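PDB 6QV5: CHAD domain from Ricinus communis, which probably binds inorganic polyphosphate through its all-helical CHAD fold, and carries a bound zinc ion in the crystal. Local coordinates for residues Phe13-Leu18 with Leu34-Glu39. Numbering follows the deposited sequence.
Sequences FRAQAL and LGNCLE
Asn-36 reaches out from helix 26-42 to the non-helical segment 13-18, where its ND2 donates a hydrogen bond of 2.8 Å to the backbone O of Gln-16. The bond is fairly straight at nitrogen (159°); the acceptor lies close to the plane of the amide, whereas the donor stands above the carbonyl plane of Gln-16. With CG anti to the backbone N (chi1 -172°), the amide projects off the helix, and Leu-18 runs past it in the opposite direction, its CB 4.0 Å from Asn-36 ND2. OD1 of the same amide accepts from Arg-66 of helix 54-73, consistent with a fixed orientation.

One helical turn on, the extended side chain of Glu-39 crosses Phe-13 at about a right angle, carboxylate and ring planes 62° apart, and its CD comes within 3.7 Å of Phe-13 CZ. A water accepts from Gln-16 N and donates to Asn-36 O, 2.7 Å away, and to Glu-39 OE1. Away from the zinc-binding histidines, this structural packing joins the loop before helix 26-42 to that helix through one direct bond, a water bridge and the flanking Phe-13 and Leu-18, with both polar atoms of the buried Asn-36 amide satisfied.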
loop_
_atom_site.group_PDB
_atom_site.type_symbol
_atom_site.label_atom_id
_atom_site.label_comp_id
_atom_site.label_asym_id
_atom_site.label_seq_id
_atom_site.Cartn_x
_atom_site.Cartn_y
_atom_site.Cartn_z
ATOM N N PHE A 13 -11.280 -5.060 9.340
ATOM C CA PHE A 13 -11.697 -3.660 9.389
ATOM C C PHE A 13 -11.144 -2.860 8.214
ATOM O O PHE A 13 -9.928 -2.704 8.080
ATOM C CB PHE A 13 -11.313 -3.012 10.735
ATOM C CG PHE A 13 -11.853 -1.617 10.964
ATOM C CD1 PHE A 13 -13.089 -1.422 11.568
ATOM C CD2 PHE A 13 -11.103 -0.496 10.621
ATOM C CE1 PHE A 13 -13.581 -0.131 11.795
ATOM C CE2 PHE A 13 -11.596 0.793 10.846
ATOM C CZ PHE A 13 -12.831 0.967 11.432
ATOM N N ARG A 14 -12.050 -2.345 7.371
ATOM C CA ARG A 14 -11.715 -1.502 6.227
ATOM C C ARG A 14 -11.687 -0.041 6.671
ATOM O O ARG A 14 -12.359 0.312 7.646
ATOM C CB ARG A 14 -12.726 -1.700 5.090
ATOM C CG ARG A 14 -12.349 -2.827 4.148
ATOM C CD ARG A 14 -13.406 -3.912 4.104
ATOM N NE ARG A 14 -12.958 -5.069 3.326
ATOM C CZ ARG A 14 -13.148 -5.217 2.019
ATOM N NH1 ARG A 14 -13.786 -4.282 1.323
ATOM N NH2 ARG A 14 -12.703 -6.300 1.395
ATOM N N ALA A 15 -10.910 0.804 5.963
ATOM C CA ALA A 15 -10.777 2.232 6.259
ATOM C C ALA A 15 -12.138 2.926 6.238
ATOM O O ALA A 15 -12.868 2.826 5.247
ATOM C CB ALA A 15 -9.830 2.891 5.267
ATOM N N GLN A 16 -12.497 3.570 7.363
ATOM C CA GLN A 16 -13.763 4.286 7.532
ATOM C C GLN A 16 -13.836 5.477 6.580
ATOM O O GLN A 16 -12.835 6.176 6.397
ATOM C CB GLN A 16 -13.930 4.753 8.986
ATOM C CG GLN A 16 -15.138 4.145 9.685
ATOM C CD GLN A 16 -15.364 4.757 11.045
ATOM O OE1 GLN A 16 -14.857 4.275 12.062
ATOM N NE2 GLN A 16 -16.135 5.833 11.094
ATOM N N ALA A 17 -15.011 5.682 5.948
ATOM C CA ALA A 17 -15.252 6.778 5.008
ATOM C C ALA A 17 -15.161 8.121 5.732
ATOM O O ALA A 17 -15.940 8.386 6.652
ATOM C CB ALA A 17 -16.611 6.615 4.343
ATOM N N LEU A 18 -14.158 8.932 5.361
ATOM C CA LEU A 18 -13.915 10.235 5.972
ATOM C C LEU A 18 -14.543 11.360 5.151
ATOM O O LEU A 18 -14.032 11.722 4.087
ATOM C CB LEU A 18 -12.405 10.456 6.199
ATOM C CG LEU A 18 -11.995 11.626 7.101
ATOM C CD1 LEU A 18 -12.228 11.309 8.575
ATOM C CD2 LEU A 18 -10.541 11.971 6.895
ATOM N N LEU A 34 -5.103 11.430 9.938
ATOM C CA LEU A 34 -4.163 10.560 10.651
ATOM C C LEU A 34 -4.856 9.625 11.637
ATOM O O LEU A 34 -4.420 8.485 11.795
ATOM C CB LEU A 34 -3.047 11.360 11.341
ATOM C CG LEU A 34 -1.979 11.996 10.442
ATOM C CD1 LEU A 34 -1.029 12.819 11.264
ATOM C CD2 LEU A 34 -1.176 10.943 9.676
ATOM N N GLY A 35 -5.933 10.108 12.261
ATOM C CA GLY A 35 -6.752 9.340 13.195
ATOM C C GLY A 35 -7.464 8.192 12.504
ATOM O O GLY A 35 -7.597 7.110 13.080
ATOM N N ASN A 36 -7.901 8.423 11.250
ATOM C CA ASN A 36 -8.557 7.439 10.387
ATOM C C ASN A 36 -7.547 6.347 10.001
ATOM O O ASN A 36 -7.910 5.171 9.942
ATOM C CB ASN A 36 -9.111 8.125 9.132
ATOM C CG ASN A 36 -9.964 7.238 8.263
ATOM O OD1 ASN A 36 -9.465 6.474 7.432
ATOM N ND2 ASN A 36 -11.274 7.330 8.431
ATOM N N CYS A 37 -6.279 6.748 9.755
ATOM C CA CYS A 37 -5.175 5.856 9.404
ATOM C C CYS A 37 -4.790 4.978 10.589
ATOM O O CYS A 37 -4.640 3.769 10.418
ATOM C CB CYS A 37 -3.977 6.645 8.884
ATOM S SG CYS A 37 -4.212 7.352 7.235
ATOM N N LEU A 38 -4.650 5.582 11.789
ATOM C CA LEU A 38 -4.303 4.872 13.023
ATOM C C LEU A 38 -5.396 3.895 13.445
ATOM O O LEU A 38 -5.067 2.805 13.905
ATOM C CB LEU A 38 -3.951 5.841 14.164
ATOM C CG LEU A 38 -2.645 6.638 14.015
ATOM C CD1 LEU A 38 -2.629 7.832 14.955
ATOM C CD2 LEU A 38 -1.416 5.763 14.244
ATOM N N GLU A 39 -6.684 4.260 13.244
ATOM C CA GLU A 39 -7.839 3.401 13.544
ATOM C C GLU A 39 -7.835 2.179 12.611
ATOM O O GLU A 39 -8.090 1.065 13.069
ATOM C CB GLU A 39 -9.160 4.185 13.416
ATOM C CG GLU A 39 -10.407 3.392 13.785
ATOM C CD GLU A 39 -11.735 3.979 13.337
ATOM O OE1 GLU A 39 -11.816 4.496 12.199
ATOM O OE2 GLU A 39 -12.705 3.901 14.125
HETATM O O HOH W 1 -10.400 4.098 9.595
#